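PDB 5DQP: EDTA monooxygenase from EDTA-degrading bacterium BNC1, which probably uses reduced FMN and molecular oxygen to oxidise EDTA in the degradation of this chelator, as a flavin-dependent monooxygenase of the NtaA/SnaA/DszA family. Local coordinates for residues F54-P59 and P69-D74; A95-S100 and E152-V157; T126-A131 and D144-R149; V209-G214 and G227-A232. All coordinates share one frame; numbering follows the deposited sequence.

Interaction 1: F54-P59 and P69-D74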
loop_
_atom_site.group_PDB
_atom_site.type_symbol
_atom_site.label_atom_id
_atom_site.label_comp_id
_atom_site.label_asym_id
_atom_site.label_seq_id
_atom_site.Cartn_x
_atom_site.Cartn_y
_atom_site.Cartn_z
ATOM N N PHE A 54 2.100 -9.518 -10.948
ATOM C CA PHE A 54 0.961 -9.848 -10.116
ATOM C C PHE A 54 1.436 -10.252 -8.728
ATOM O O PHE A 54 2.409 -11.001 -8.582
ATOM C CB PHE A 54 0.149 -10.985 -10.759
ATOM C CG PHE A 54 -0.862 -11.613 -9.839
ATOM C CD1 PHE A 54 -1.935 -10.878 -9.376
ATOM C CD2 PHE A 54 -0.756 -12.943 -9.471
ATOM C CE1 PHE A 54 -2.878 -11.440 -8.553
ATOM C CE2 PHE A 54 -1.719 -13.538 -8.640
ATOM C CZ PHE A 54 -2.772 -12.783 -8.184
ATOM N N LEU A 55 0.726 -9.774 -7.718
ATOM C CA LEU A 55 0.975 -10.119 -6.329
ATOM C C LEU A 55 -0.278 -10.763 -5.758
ATOM O O LEU A 55 -1.329 -10.123 -5.678
ATOM C CB LEU A 55 1.369 -8.877 -5.521
ATOM C CG LEU A 55 2.730 -8.278 -5.876
ATOM C CD1 LEU A 55 2.922 -6.926 -5.164
ATOM C CD2 LEU A 55 3.849 -9.232 -5.513
ATOM N N ALA A 56 -0.174 -12.035 -5.403
ATOM C CA ALA A 56 -1.203 -12.690 -4.612
ATOM C C ALA A 56 -1.092 -12.200 -3.171
ATOM O O ALA A 56 -0.070 -11.644 -2.765
ATOM C CB ALA A 56 -1.047 -14.206 -4.675
ATOM N N ASP A 57 -2.160 -12.380 -2.399
ATOM C CA ASP A 57 -2.087 -11.987 -1.000
ATOM C C ASP A 57 -3.147 -12.697 -0.165
ATOM O O ASP A 57 -4.257 -12.952 -0.628
ATOM C CB ASP A 57 -2.252 -10.475 -0.822
ATOM C CG ASP A 57 -2.081 -10.047 0.627
ATOM O OD1 ASP A 57 -1.054 -10.451 1.218
ATOM O OD2 ASP A 57 -2.969 -9.340 1.178
ATOM N N GLN A 58 -2.779 -13.004 1.079
ATOM C CA GLN A 58 -3.717 -13.346 2.137
ATOM C C GLN A 58 -3.145 -12.682 3.378
ATOM O O GLN A 58 -1.932 -12.778 3.615
ATOM C CB GLN A 58 -3.862 -14.848 2.361
ATOM C CG GLN A 58 -4.744 -15.511 1.327
ATOM C CD GLN A 58 -4.880 -16.981 1.586
ATOM O OE1 GLN A 58 -4.419 -17.481 2.612
ATOM N NE2 GLN A 58 -5.508 -17.693 0.656
ATOM N N PRO A 59 -3.959 -11.990 4.158
ATOM C CA PRO A 59 -3.463 -11.429 5.440
ATOM C C PRO A 59 -3.449 -12.478 6.552
ATOM O O PRO A 59 -4.280 -12.485 7.460
ATOM C CB PRO A 59 -4.447 -10.281 5.710
ATOM C CG PRO A 59 -5.464 -10.291 4.534
ATOM C CD PRO A 59 -5.344 -11.602 3.851
ATOM N N PRO A 69 7.326 -18.216 3.144
ATOM C CA PRO A 69 6.120 -17.380 3.288
ATOM C C PRO A 69 5.795 -16.708 1.959
ATOM O O PRO A 69 6.657 -16.089 1.340
ATOM C CB PRO A 69 6.517 -16.359 4.360
ATOM C CG PRO A 69 8.010 -16.276 4.283
ATOM C CD PRO A 69 8.505 -17.631 3.820
ATOM N N GLU A 70 4.556 -16.874 1.503
ATOM C CA GLU A 70 4.182 -16.384 0.179
ATOM C C GLU A 70 3.891 -14.887 0.174
ATOM O O GLU A 70 4.092 -14.221 -0.847
ATOM C CB GLU A 70 2.949 -17.139 -0.345
ATOM C CG GLU A 70 2.726 -16.889 -1.837
ATOM C CD GLU A 70 1.533 -17.648 -2.413
ATOM O OE1 GLU A 70 1.001 -17.241 -3.485
ATOM O OE2 GLU A 70 1.125 -18.653 -1.794
ATOM N N TYR A 71 3.445 -14.346 1.308
ATOM C CA TYR A 71 2.955 -12.978 1.407
ATOM C C TYR A 71 3.768 -12.179 2.423
ATOM O O TYR A 71 3.240 -11.748 3.455
ATOM C CB TYR A 71 1.475 -12.992 1.785
ATOM C CG TYR A 71 0.671 -14.142 1.168
ATOM C CD1 TYR A 71 0.456 -14.208 -0.204
ATOM C CD2 TYR A 71 0.104 -15.132 1.963
ATOM C CE1 TYR A 71 -0.290 -15.232 -0.774
ATOM C CE2 TYR A 71 -0.646 -16.177 1.396
ATOM C CZ TYR A 71 -0.846 -16.201 0.038
ATOM O OH TYR A 71 -1.581 -17.199 -0.529
ATOM N N PRO A 72 5.056 -11.936 2.159
ATOM C CA PRO A 72 5.859 -11.210 3.158
ATOM C C PRO A 72 5.469 -9.730 3.326
ATOM O O PRO A 72 5.851 -9.136 4.344
ATOM C CB PRO A 72 7.308 -11.384 2.651
ATOM C CG PRO A 72 7.165 -11.673 1.198
ATOM C CD PRO A 72 5.877 -12.431 1.040
ATOM N N PHE A 73 4.711 -9.130 2.400
ATOM C CA PHE A 73 4.362 -7.712 2.456
ATOM C C PHE A 73 2.935 -7.477 1.979
ATOM O O PHE A 73 2.419 -8.202 1.119
ATOM C CB PHE A 73 5.233 -6.840 1.558
ATOM C CG PHE A 73 6.645 -6.772 1.953
ATOM C CD1 PHE A 73 7.037 -6.040 3.070
ATOM C CD2 PHE A 73 7.610 -7.401 1.182
ATOM C CE1 PHE A 73 8.369 -5.960 3.428
ATOM C CE2 PHE A 73 8.933 -7.328 1.530
ATOM C CZ PHE A 73 9.319 -6.601 2.665
ATOM N N ASP A 74 2.322 -6.416 2.500
ATOM C CA ASP A 74 1.080 -5.925 1.920
ATOM C C ASP A 74 1.295 -5.617 0.442
ATOM O O ASP A 74 2.275 -4.946 0.090
ATOM C CB ASP A 74 0.576 -4.669 2.625
ATOM C CG ASP A 74 -0.766 -4.203 2.065
ATOM O OD1 ASP A 74 -0.757 -3.495 1.031
ATOM O OD2 ASP A 74 -1.825 -4.573 2.629
#
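Tyr71 lays its ring against the backbone of Asp57 and Gln58, just beyond the end of strand 52-55. Tyr71 CB starts 3.6 Å from Asp57 OD1. With CG turned beside its own backbone N and anti to the carbonyl carbon (chi1 -36°), the ring is carried across segment 54-59. One face lies under the peptide link: Gln58 N sits 3.5 Å above the ring plane, over its centre, and Asp57 C stands nearer the rim. On one flank Tyr71 CD1 meets Asp57 CA at 3.5 Å, while CE1 comes within 4.1 Å of Ala56 CB. On the other flank CD2 faces Gln58 O, and Tyr71 CE2 packs on Gln58 CB at 3.6 Å. At the tip, Tyr71 OH lies 3.9 Å from Gln58 CD, the amide plane inclined 31° to the ring. The opposite face is backed by Glu70 CB, so the tyrosine is sandwiched between its own neighbour and the crossing chain. No hydrogen bond joins the two segments, and the polar ends find partners outside them: Asp57 forms a salt bridge with Arg107 of the second subunit, and Gln58 OE1 is bonded to Gln60 and Asn129. This is the loop following a strand at the C-terminal end of a luciferase-like TIM barrel, the end that carries the active site in this fold, and Asp57 is a predicted FMN-binding residue.

Interaction 2: A95-S100 and E152-V157; sequences ASTSFS and EFLEVV
Ser96 O accepts a hydrogen bond from Ser100 OG at 2.8 Å, in the carbonyl plane, and lies obliquely to the Phe153 ring, 4.4 Å from its CZ. This bond ties the start of the turn to its end, and Ser96 OG adds an ST turn by accepting from Ser98 N; that hydroxyl is also bonded to Thr127. The folded loop offers Thr97 and Ser100 to helix 143-161. With CG anti to the backbone N (chi1 -167°), Phe153 reaches out from the helix and presents one face to Thr97, whose CA stands 4.1 Å from the ring centroid and only 11° off the normal, a CH-pi contact. Thr97 CG2 lies against the ring at CD1, 3.5 Å away, and the same methyl also touches Leu154 CD2 at 3.7 Å. The contact thus joins the loop after barrel strand 90-96 to one of the helices outside the sheet, in the TIM-barrel fold of the luciferase-like family. At the ring edge, near its plane, Ser100 O approaches CE2 to 3.5 Å, so the carbonyl faces the rim of C-H groups. Ser100 CB packs on CZ at 4.0 Å. Thr97 keeps its methyl for the helix and gives OG1 to the carbonyl of Val125. Leu105 of helix 102-115 also packs on Phe153, and Trp122 of strand 120-125 touches both Thr97 and Leu154.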
loop_
_atom_site.group_PDB
_atom_site.type_symbol
_atom_site.label_atom_id
_atom_site.label_comp_id
_atom_site.label_asym_id
_atom_site.label_seq_id
_atom_site.Cartn_x
_atom_site.Cartn_y
_atom_site.Cartn_z
ATOM N N ALA A 95 -6.507 -7.868 -3.108
ATOM C CA ALA A 95 -7.037 -7.500 -1.802
ATOM C C ALA A 95 -8.462 -8.031 -1.658
ATOM O O ALA A 95 -9.213 -8.103 -2.633
ATOM C CB ALA A 95 -6.999 -5.986 -1.589
ATOM N N SER A 96 -8.830 -8.361 -0.420
ATOM C CA SER A 96 -10.056 -9.089 -0.122
ATOM C C SER A 96 -11.263 -8.162 0.011
ATOM O O SER A 96 -11.178 -7.084 0.598
ATOM C CB SER A 96 -9.883 -9.872 1.182
ATOM O OG SER A 96 -11.089 -10.532 1.552
ATOM N N THR A 97 -12.406 -8.597 -0.507
ATOM C CA THR A 97 -13.641 -7.878 -0.209
ATOM C C THR A 97 -14.220 -8.261 1.154
ATOM O O THR A 97 -15.171 -7.616 1.622
ATOM C CB THR A 97 -14.697 -8.136 -1.296
ATOM O OG1 THR A 97 -14.907 -9.545 -1.426
ATOM C CG2 THR A 97 -14.248 -7.549 -2.636
ATOM N N SER A 98 -13.682 -9.305 1.787
ATOM C CA SER A 98 -14.245 -9.807 3.037
ATOM C C SER A 98 -13.760 -9.003 4.230
ATOM O O SER A 98 -14.527 -8.743 5.159
ATOM C CB SER A 98 -13.861 -11.271 3.238
ATOM O OG SER A 98 -14.384 -12.062 2.201
ATOM N N PHE A 99 -12.504 -8.646 4.228
ATOM C CA PHE A 99 -11.892 -7.943 5.313
ATOM C C PHE A 99 -11.102 -6.765 4.780
ATOM O O PHE A 99 -9.914 -6.663 4.938
ATOM C CB PHE A 99 -10.998 -8.888 6.103
ATOM C CG PHE A 99 -11.693 -10.135 6.525
ATOM C CD1 PHE A 99 -12.554 -10.122 7.565
ATOM C CD2 PHE A 99 -11.542 -11.293 5.815
ATOM C CE1 PHE A 99 -13.215 -11.252 7.925
ATOM C CE2 PHE A 99 -12.188 -12.429 6.172
ATOM C CZ PHE A 99 -13.031 -12.413 7.231
ATOM N N SER A 100 -11.819 -5.874 4.158
ATOM C CA SER A 100 -11.342 -4.556 3.798
ATOM C C SER A 100 -12.486 -3.574 4.019
ATOM O O SER A 100 -13.658 -3.943 3.930
ATOM C CB SER A 100 -10.841 -4.511 2.340
ATOM O OG SER A 100 -9.693 -5.319 2.142
ATOM N N GLU A 152 -21.643 -6.289 -3.456
ATOM C CA GLU A 152 -21.942 -4.951 -2.949
ATOM C C GLU A 152 -20.670 -4.119 -2.788
ATOM O O GLU A 152 -20.651 -2.919 -3.098
ATOM C CB GLU A 152 -22.700 -5.045 -1.625
ATOM C CG GLU A 152 -23.328 -3.706 -1.219
ATOM C CD GLU A 152 -23.940 -3.692 0.177
ATOM O OE1 GLU A 152 -23.992 -2.591 0.771
ATOM O OE2 GLU A 152 -24.359 -4.767 0.683
ATOM N N PHE A 153 -19.599 -4.750 -2.307
ATOM C CA PHE A 153 -18.298 -4.099 -2.199
ATOM C C PHE A 153 -17.851 -3.523 -3.545
ATOM O O PHE A 153 -17.355 -2.397 -3.618
ATOM C CB PHE A 153 -17.283 -5.125 -1.670
ATOM C CG PHE A 153 -15.981 -4.540 -1.222
ATOM C CD1 PHE A 153 -15.025 -4.124 -2.144
ATOM C CD2 PHE A 153 -15.688 -4.436 0.118
ATOM C CE1 PHE A 153 -13.817 -3.611 -1.725
ATOM C CE2 PHE A 153 -14.492 -3.908 0.528
ATOM C CZ PHE A 153 -13.560 -3.499 -0.381
ATOM N N LEU A 154 -17.988 -4.302 -4.617
ATOM C CA LEU A 154 -17.560 -3.840 -5.930
ATOM C C LEU A 154 -18.422 -2.687 -6.421
ATOM O O LEU A 154 -17.906 -1.752 -7.046
ATOM C CB LEU A 154 -17.582 -4.995 -6.929
ATOM C CG LEU A 154 -16.274 -5.788 -7.050
ATOM C CD1 LEU A 154 -15.179 -4.858 -7.541
ATOM C CD2 LEU A 154 -15.891 -6.360 -5.742
ATOM N N GLU A 155 -19.735 -2.724 -6.146
ATOM C CA GLU A 155 -20.583 -1.582 -6.480
ATOM C C GLU A 155 -20.142 -0.327 -5.729
ATOM O O GLU A 155 -20.105 0.768 -6.302
ATOM C CB GLU A 155 -22.047 -1.872 -6.160
ATOM C CG GLU A 155 -22.664 -3.051 -6.866
ATOM C CD GLU A 155 -24.137 -3.229 -6.492
ATOM O OE1 GLU A 155 -24.681 -2.371 -5.758
ATOM O OE2 GLU A 155 -24.753 -4.225 -6.930
ATOM N N VAL A 156 -19.858 -0.456 -4.434
ATOM C CA VAL A 156 -19.409 0.701 -3.678
ATOM C C VAL A 156 -18.131 1.237 -4.291
ATOM O O VAL A 156 -18.028 2.420 -4.618
ATOM C CB VAL A 156 -19.209 0.349 -2.194
ATOM C CG1 VAL A 156 -18.572 1.532 -1.490
ATOM C CG2 VAL A 156 -20.540 -0.027 -1.544
ATOM N N VAL A 157 -17.163 0.350 -4.531
ATOM C CA VAL A 157 -15.868 0.804 -5.014
ATOM C C VAL A 157 -16.004 1.499 -6.369
ATOM O O VAL A 157 -15.460 2.586 -6.572
ATOM C CB VAL A 157 -14.881 -0.372 -5.053
ATOM C CG1 VAL A 157 -13.579 0.023 -5.788
ATOM C CG2 VAL A 157 -14.608 -0.812 -3.649
#

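Interaction 3: T126-A131 and D144-R149; sequences TTANPA and DNRYER. With SO4 (sulfate ion), chain D.
Thr126 meets the helix 143-161 through two different side chains, Tyr147 and Arg146, and no hydrogen bond crosses between the segments. The apolar part is a CH-pi contact: Thr126 CG2 stands over one face of the Tyr147 ring, 4.1 Å from its centroid and 15° off the normal, displaced toward the CE1 side of the rim. The threonine is turned with OG1 between its backbone N and carbonyl carbon (chi1 75°), which leaves the methyl directed at the helix. Contacts with the arginine are van der Waals in kind. Its CD lies 3.4 Å from Thr127 O and 3.7 Å from Thr126 OG1, the hydroxyl being near the guanidinium plane at its edge. A bend at chi3 (-87°) then swings the guanidinium along the loop toward Ala128, whose CB approaches NH1 obliquely. Among the polar groups, Tyr147 OH points as donor to sulfate O4, which lies in the ring plane at the edge, but the modelled 2.4 Å is too short to be trusted in detail; the ion, probably from the crystallisation liquor, is also bonded to Ser216 OG. Within the loop, Asn129 OD1 accepts from Ala131 N at 3.0 Å, an N-cap of helix 130-135. A leucine in place of Tyr147 would probably take the flat face from under Thr126 CG2 and remove the hydroxyl from the sulfate site. Tyr147, Ser216 and His143, whose ring meets that of Tyr147, are predicted FMN-binding residues; the sulfate beside Tyr147 and Ser216 may mark where the flavin phosphate binds in this luciferase-like barrel.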
loop_
_atom_site.group_PDB
_atom_site.type_symbol
_atom_site.label_atom_id
_atom_site.label_comp_id
_atom_site.label_asym_id
_atom_site.label_seq_id
_atom_site.Cartn_x
_atom_site.Cartn_y
_atom_site.Cartn_z
ATOM N N THR A 126 -12.425 -13.028 -2.434
ATOM C CA THR A 126 -13.098 -13.228 -1.161
ATOM C C THR A 126 -12.229 -14.114 -0.285
ATOM O O THR A 126 -11.331 -14.806 -0.766
ATOM C CB THR A 126 -14.484 -13.865 -1.327
ATOM O OG1 THR A 126 -14.332 -15.254 -1.637
ATOM C CG2 THR A 126 -15.276 -13.170 -2.424
ATOM N N THR A 127 -12.505 -14.103 1.010
ATOM C CA THR A 127 -11.674 -14.821 1.963
ATOM C C THR A 127 -12.408 -16.056 2.460
ATOM O O THR A 127 -13.495 -15.953 3.034
ATOM C CB THR A 127 -11.281 -13.944 3.147
ATOM O OG1 THR A 127 -10.538 -12.807 2.687
ATOM C CG2 THR A 127 -10.449 -14.754 4.100
ATOM N N ALA A 128 -11.796 -17.210 2.266
ATOM C CA ALA A 128 -12.290 -18.437 2.853
ATOM C C ALA A 128 -11.340 -19.019 3.888
ATOM O O ALA A 128 -11.701 -19.994 4.553
ATOM C CB ALA A 128 -12.564 -19.473 1.753
ATOM N N ASN A 129 -10.145 -18.457 4.050
ATOM C CA ASN A 129 -9.193 -19.000 5.011
ATOM C C ASN A 129 -9.555 -18.533 6.425
ATOM O O ASN A 129 -9.489 -17.331 6.720
ATOM C CB ASN A 129 -7.772 -18.582 4.624
ATOM C CG ASN A 129 -6.707 -19.223 5.509
ATOM O OD1 ASN A 129 -7.024 -19.844 6.519
ATOM N ND2 ASN A 129 -5.445 -19.075 5.126
ATOM N N PRO A 130 -9.944 -19.442 7.327
ATOM C CA PRO A 130 -10.332 -19.005 8.685
ATOM C C PRO A 130 -9.201 -18.380 9.496
ATOM O O PRO A 130 -9.493 -17.664 10.462
ATOM C CB PRO A 130 -10.841 -20.297 9.345
ATOM C CG PRO A 130 -10.203 -21.406 8.534
ATOM C CD PRO A 130 -10.082 -20.903 7.145
ATOM N N ALA A 131 -7.934 -18.657 9.163
ATOM C CA ALA A 131 -6.819 -17.944 9.784
ATOM C C ALA A 131 -6.873 -16.446 9.472
ATOM O O ALA A 131 -6.608 -15.603 10.343
ATOM C CB ALA A 131 -5.491 -18.545 9.310
ATOM N N ASP A 144 -22.196 -18.331 -0.346
ATOM C CA ASP A 144 -23.142 -17.393 -0.943
ATOM C C ASP A 144 -23.026 -15.997 -0.337
ATOM O O ASP A 144 -23.191 -14.999 -1.047
ATOM C CB ASP A 144 -24.572 -17.904 -0.788
ATOM C CG ASP A 144 -24.857 -19.120 -1.652
ATOM O OD1 ASP A 144 -24.278 -19.214 -2.758
ATOM O OD2 ASP A 144 -25.657 -19.983 -1.218
ATOM N N ASN A 145 -22.783 -15.895 0.974
ATOM C CA ASN A 145 -22.716 -14.565 1.587
ATOM C C ASN A 145 -21.411 -13.866 1.231
ATOM O O ASN A 145 -21.392 -12.647 1.042
ATOM C CB ASN A 145 -22.872 -14.649 3.111
ATOM C CG ASN A 145 -24.312 -14.882 3.546
ATOM O OD1 ASN A 145 -25.255 -14.673 2.778
ATOM N ND2 ASN A 145 -24.485 -15.315 4.791
ATOM N N ARG A 146 -20.313 -14.619 1.172
ATOM C CA ARG A 146 -19.052 -14.119 0.633
ATOM C C ARG A 146 -19.254 -13.356 -0.664
ATOM O O ARG A 146 -18.775 -12.231 -0.830
ATOM C CB ARG A 146 -18.094 -15.287 0.383
ATOM C CG ARG A 146 -17.211 -15.672 1.574
ATOM C CD ARG A 146 -16.194 -16.757 1.164
ATOM N NE ARG A 146 -16.755 -18.099 1.297
ATOM C CZ ARG A 146 -16.253 -19.186 0.722
ATOM N NH1 ARG A 146 -15.182 -19.094 -0.049
ATOM N NH2 ARG A 146 -16.835 -20.363 0.900
ATOM N N TYR A 147 -19.941 -13.976 -1.610
ATOM C CA TYR A 147 -20.040 -13.397 -2.933
ATOM C C TYR A 147 -21.089 -12.296 -2.990
ATOM O O TYR A 147 -20.911 -11.310 -3.718
ATOM C CB TYR A 147 -20.282 -14.516 -3.949
ATOM C CG TYR A 147 -18.953 -15.064 -4.401
ATOM C CD1 TYR A 147 -18.179 -14.349 -5.296
ATOM C CD2 TYR A 147 -18.437 -16.251 -3.880
ATOM C CE1 TYR A 147 -16.942 -14.790 -5.691
ATOM C CE2 TYR A 147 -17.192 -16.709 -4.276
ATOM C CZ TYR A 147 -16.456 -15.963 -5.190
ATOM O OH TYR A 147 -15.225 -16.371 -5.619
ATOM N N GLU A 148 -22.145 -12.400 -2.192
ATOM C CA GLU A 148 -23.093 -11.297 -2.119
ATOM C C GLU A 148 -22.444 -10.057 -1.505
ATOM O O GLU A 148 -22.689 -8.926 -1.942
ATOM C CB GLU A 148 -24.325 -11.730 -1.322
ATOM C CG GLU A 148 -25.252 -10.589 -0.970
ATOM C CD GLU A 148 -26.520 -11.060 -0.272
ATOM O OE1 GLU A 148 -27.620 -10.640 -0.692
ATOM O OE2 GLU A 148 -26.419 -11.846 0.693
ATOM N N ARG A 149 -21.623 -10.248 -0.479
ATOM C CA ARG A 149 -20.868 -9.128 0.067
ATOM C C ARG A 149 -19.920 -8.556 -0.974
ATOM O O ARG A 149 -19.819 -7.330 -1.129
ATOM C CB ARG A 149 -20.104 -9.587 1.306
ATOM C CG ARG A 149 -19.253 -8.539 1.963
ATOM C CD ARG A 149 -18.739 -9.121 3.273
ATOM N NE ARG A 149 -17.840 -8.234 3.985
ATOM C CZ ARG A 149 -18.234 -7.429 4.964
ATOM N NH1 ARG A 149 -17.349 -6.661 5.572
ATOM N NH2 ARG A 149 -19.512 -7.400 5.335
HETATM S S SO4 D . -14.485 -19.664 -5.773
HETATM O O1 SO4 D . -15.149 -20.801 -5.133
HETATM O O2 SO4 D . -13.123 -20.056 -6.133
HETATM O O3 SO4 D . -15.200 -19.239 -6.977
HETATM O O4 SO4 D . -14.451 -18.553 -4.821
#

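Interaction 4: V209-G214 and G227-A232; sequences VVVQAG and GEIIYA
Val211 and Tyr231 pack tightly where the parallel strands 210-213 and 229-233 run side by side: Val211 CG1 lies over one face of the tyrosine ring, 3.9 Å from its centroid. On the same face of the sheet Val211 CG2 meets Ile229 CB at 3.8 Å, and Val209 CG1 reaches Ile229 CD1. Gln212 bridges the strands through its backbone, N to Ile229 O at 2.8 Å and O from Tyr231 N at 3.0 Å. At the start of the pair, Glu228 N gives a straight bond to Val210 O (169°), and Glu228 OE1 accepts from Val210 N at 3.0 Å on its anti side, the donor tilted out of the carboxylate plane. With an alanine at Glu228, Val210 N would probably lose this acceptor and Arg419 its salt-bridge partner. The far end is looser: Ala213 CB only approaches Tyr231 CB at 4.1 Å, and a water links Gly214 N to Tyr231 O. The Tyr231 ring also meets Phe54 edge-to-face. The two strands and helix 217-226 between them form a beta-alpha-beta unit of the barrel; Ala223 of that helix touches Gln212 and Ile230, while strands 120-125 and 262-271 flank the pair.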
loop_
_atom_site.group_PDB
_atom_site.type_symbol
_atom_site.label_atom_id
_atom_site.label_comp_id
_atom_site.label_asym_id
_atom_site.label_seq_id
_atom_site.Cartn_x
_atom_site.Cartn_y
_atom_site.Cartn_z
ATOM N N VAL A 209 -8.057 -1.358 -13.374
ATOM C CA VAL A 209 -8.499 -2.641 -13.922
ATOM C C VAL A 209 -8.827 -3.602 -12.786
ATOM O O VAL A 209 -8.104 -3.681 -11.787
ATOM C CB VAL A 209 -7.401 -3.207 -14.842
ATOM C CG1 VAL A 209 -7.694 -4.645 -15.277
ATOM C CG2 VAL A 209 -7.210 -2.303 -16.052
ATOM N N VAL A 210 -9.927 -4.336 -12.917
ATOM C CA VAL A 210 -10.368 -5.267 -11.877
ATOM C C VAL A 210 -10.173 -6.687 -12.383
ATOM O O VAL A 210 -10.631 -7.034 -13.477
ATOM C CB VAL A 210 -11.832 -5.020 -11.464
ATOM C CG1 VAL A 210 -12.345 -6.153 -10.549
ATOM C CG2 VAL A 210 -11.967 -3.661 -10.743
ATOM N N VAL A 211 -9.513 -7.507 -11.571
ATOM C CA VAL A 211 -9.140 -8.868 -11.909
ATOM C C VAL A 211 -9.915 -9.804 -11.000
ATOM O O VAL A 211 -10.218 -9.465 -9.851
ATOM C CB VAL A 211 -7.607 -9.063 -11.778
ATOM C CG1 VAL A 211 -7.182 -10.566 -11.982
ATOM C CG2 VAL A 211 -6.883 -8.146 -12.771
ATOM N N GLN A 212 -10.264 -10.981 -11.532
ATOM C CA GLN A 212 -11.043 -11.977 -10.806
ATOM C C GLN A 212 -10.476 -13.371 -11.056
ATOM O O GLN A 212 -9.900 -13.650 -12.111
ATOM C CB GLN A 212 -12.533 -11.911 -11.197
ATOM C CG GLN A 212 -13.482 -12.756 -10.303
ATOM C CD GLN A 212 -13.566 -14.231 -10.717
ATOM O OE1 GLN A 212 -13.324 -14.575 -11.882
ATOM N NE2 GLN A 212 -13.894 -15.108 -9.757
ATOM N N ALA A 213 -10.529 -14.194 -10.032
ATOM C CA ALA A 213 -10.063 -15.573 -10.049
ATOM C C ALA A 213 -11.001 -16.448 -9.218
ATOM O O ALA A 213 -11.041 -16.344 -8.018
ATOM C CB ALA A 213 -8.664 -15.644 -9.480
ATOM N N GLY A 214 -11.728 -17.328 -9.854
ATOM C CA GLY A 214 -12.620 -18.246 -9.162
ATOM C C GLY A 214 -13.578 -19.017 -10.030
ATOM O O GLY A 214 -14.446 -18.428 -10.616
ATOM N N GLY A 227 -15.260 -8.395 -13.551
ATOM C CA GLY A 227 -13.921 -8.843 -13.899
ATOM C C GLY A 227 -13.569 -8.449 -15.321
ATOM O O GLY A 227 -14.349 -8.662 -16.251
ATOM N N GLU A 228 -12.406 -7.836 -15.488
ATOM C CA GLU A 228 -11.906 -7.531 -16.821
ATOM C C GLU A 228 -10.803 -8.476 -17.218
ATOM O O GLU A 228 -10.613 -8.740 -18.409
ATOM C CB GLU A 228 -11.396 -6.093 -16.869
ATOM C CG GLU A 228 -12.399 -5.176 -16.221
ATOM C CD GLU A 228 -11.984 -3.726 -16.221
ATOM O OE1 GLU A 228 -11.589 -3.211 -15.145
ATOM O OE2 GLU A 228 -12.065 -3.106 -17.299
ATOM N N ILE A 229 -10.071 -8.977 -16.228
ATOM C CA ILE A 229 -9.156 -10.088 -16.403
ATOM C C ILE A 229 -9.596 -11.209 -15.482
ATOM O O ILE A 229 -9.907 -10.985 -14.304
ATOM C CB ILE A 229 -7.696 -9.713 -16.109
ATOM C CG1 ILE A 229 -7.307 -8.408 -16.801
ATOM C CG2 ILE A 229 -6.791 -10.863 -16.526
ATOM C CD1 ILE A 229 -5.883 -7.959 -16.450
ATOM N N ILE A 230 -9.617 -12.416 -16.025
ATOM C CA ILE A 230 -9.944 -13.617 -15.280
ATOM C C ILE A 230 -8.751 -14.557 -15.382
ATOM O O ILE A 230 -8.294 -14.870 -16.492
ATOM C CB ILE A 230 -11.220 -14.277 -15.831
ATOM C CG1 ILE A 230 -12.338 -13.226 -16.003
ATOM C CG2 ILE A 230 -11.600 -15.495 -14.979
ATOM C CD1 ILE A 230 -13.571 -13.744 -16.730
ATOM N N TYR A 231 -8.242 -14.985 -14.229
ATOM C CA TYR A 231 -7.242 -16.044 -14.162
ATOM C C TYR A 231 -7.924 -17.397 -14.216
ATOM O O TYR A 231 -8.979 -17.591 -13.615
ATOM C CB TYR A 231 -6.434 -15.961 -12.877
ATOM C CG TYR A 231 -5.603 -14.726 -12.752
ATOM C CD1 TYR A 231 -5.435 -13.859 -13.833
ATOM C CD2 TYR A 231 -4.967 -14.427 -11.557
ATOM C CE1 TYR A 231 -4.651 -12.729 -13.715
ATOM C CE2 TYR A 231 -4.170 -13.307 -11.431
ATOM C CZ TYR A 231 -4.013 -12.460 -12.505
ATOM O OH TYR A 231 -3.233 -11.333 -12.364
ATOM N N ALA A 232 -7.310 -18.336 -14.936
ATOM C CA ALA A 232 -7.899 -19.647 -15.144
ATOM C C ALA A 232 -6.878 -20.739 -14.872
ATOM O O ALA A 232 -5.660 -20.522 -14.881
ATOM C CB ALA A 232 -8.462 -19.809 -16.571
HETATM O O HOH W 1 -11.770 -18.117 -12.598
#

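Overall arrangement
Interactions 2 and 4 are buried, whereas interactions 1 and 3 lie at the surface. Interaction 4 is the one contact held by backbone hydrogen bonds, strand to strand within the barrel wall; the other three rest on an aromatic ring or aliphatic groups packed against a loop. Interactions 2 and 3 share helix 143-161, interaction 3 being nested in the loop that interaction 2 closes, and they meet through the Ser96-Thr127 and Ser98-Thr127 hydrogen bonds. Interaction 1 touches interaction 3 at Gln58 and Asn129, and interaction 4 at Phe54 and Tyr231. Predicted FMN residues fall in interactions 1 and 3, in keeping with strand-end loops and a helix that probably line the C-terminal mouth of the barrel.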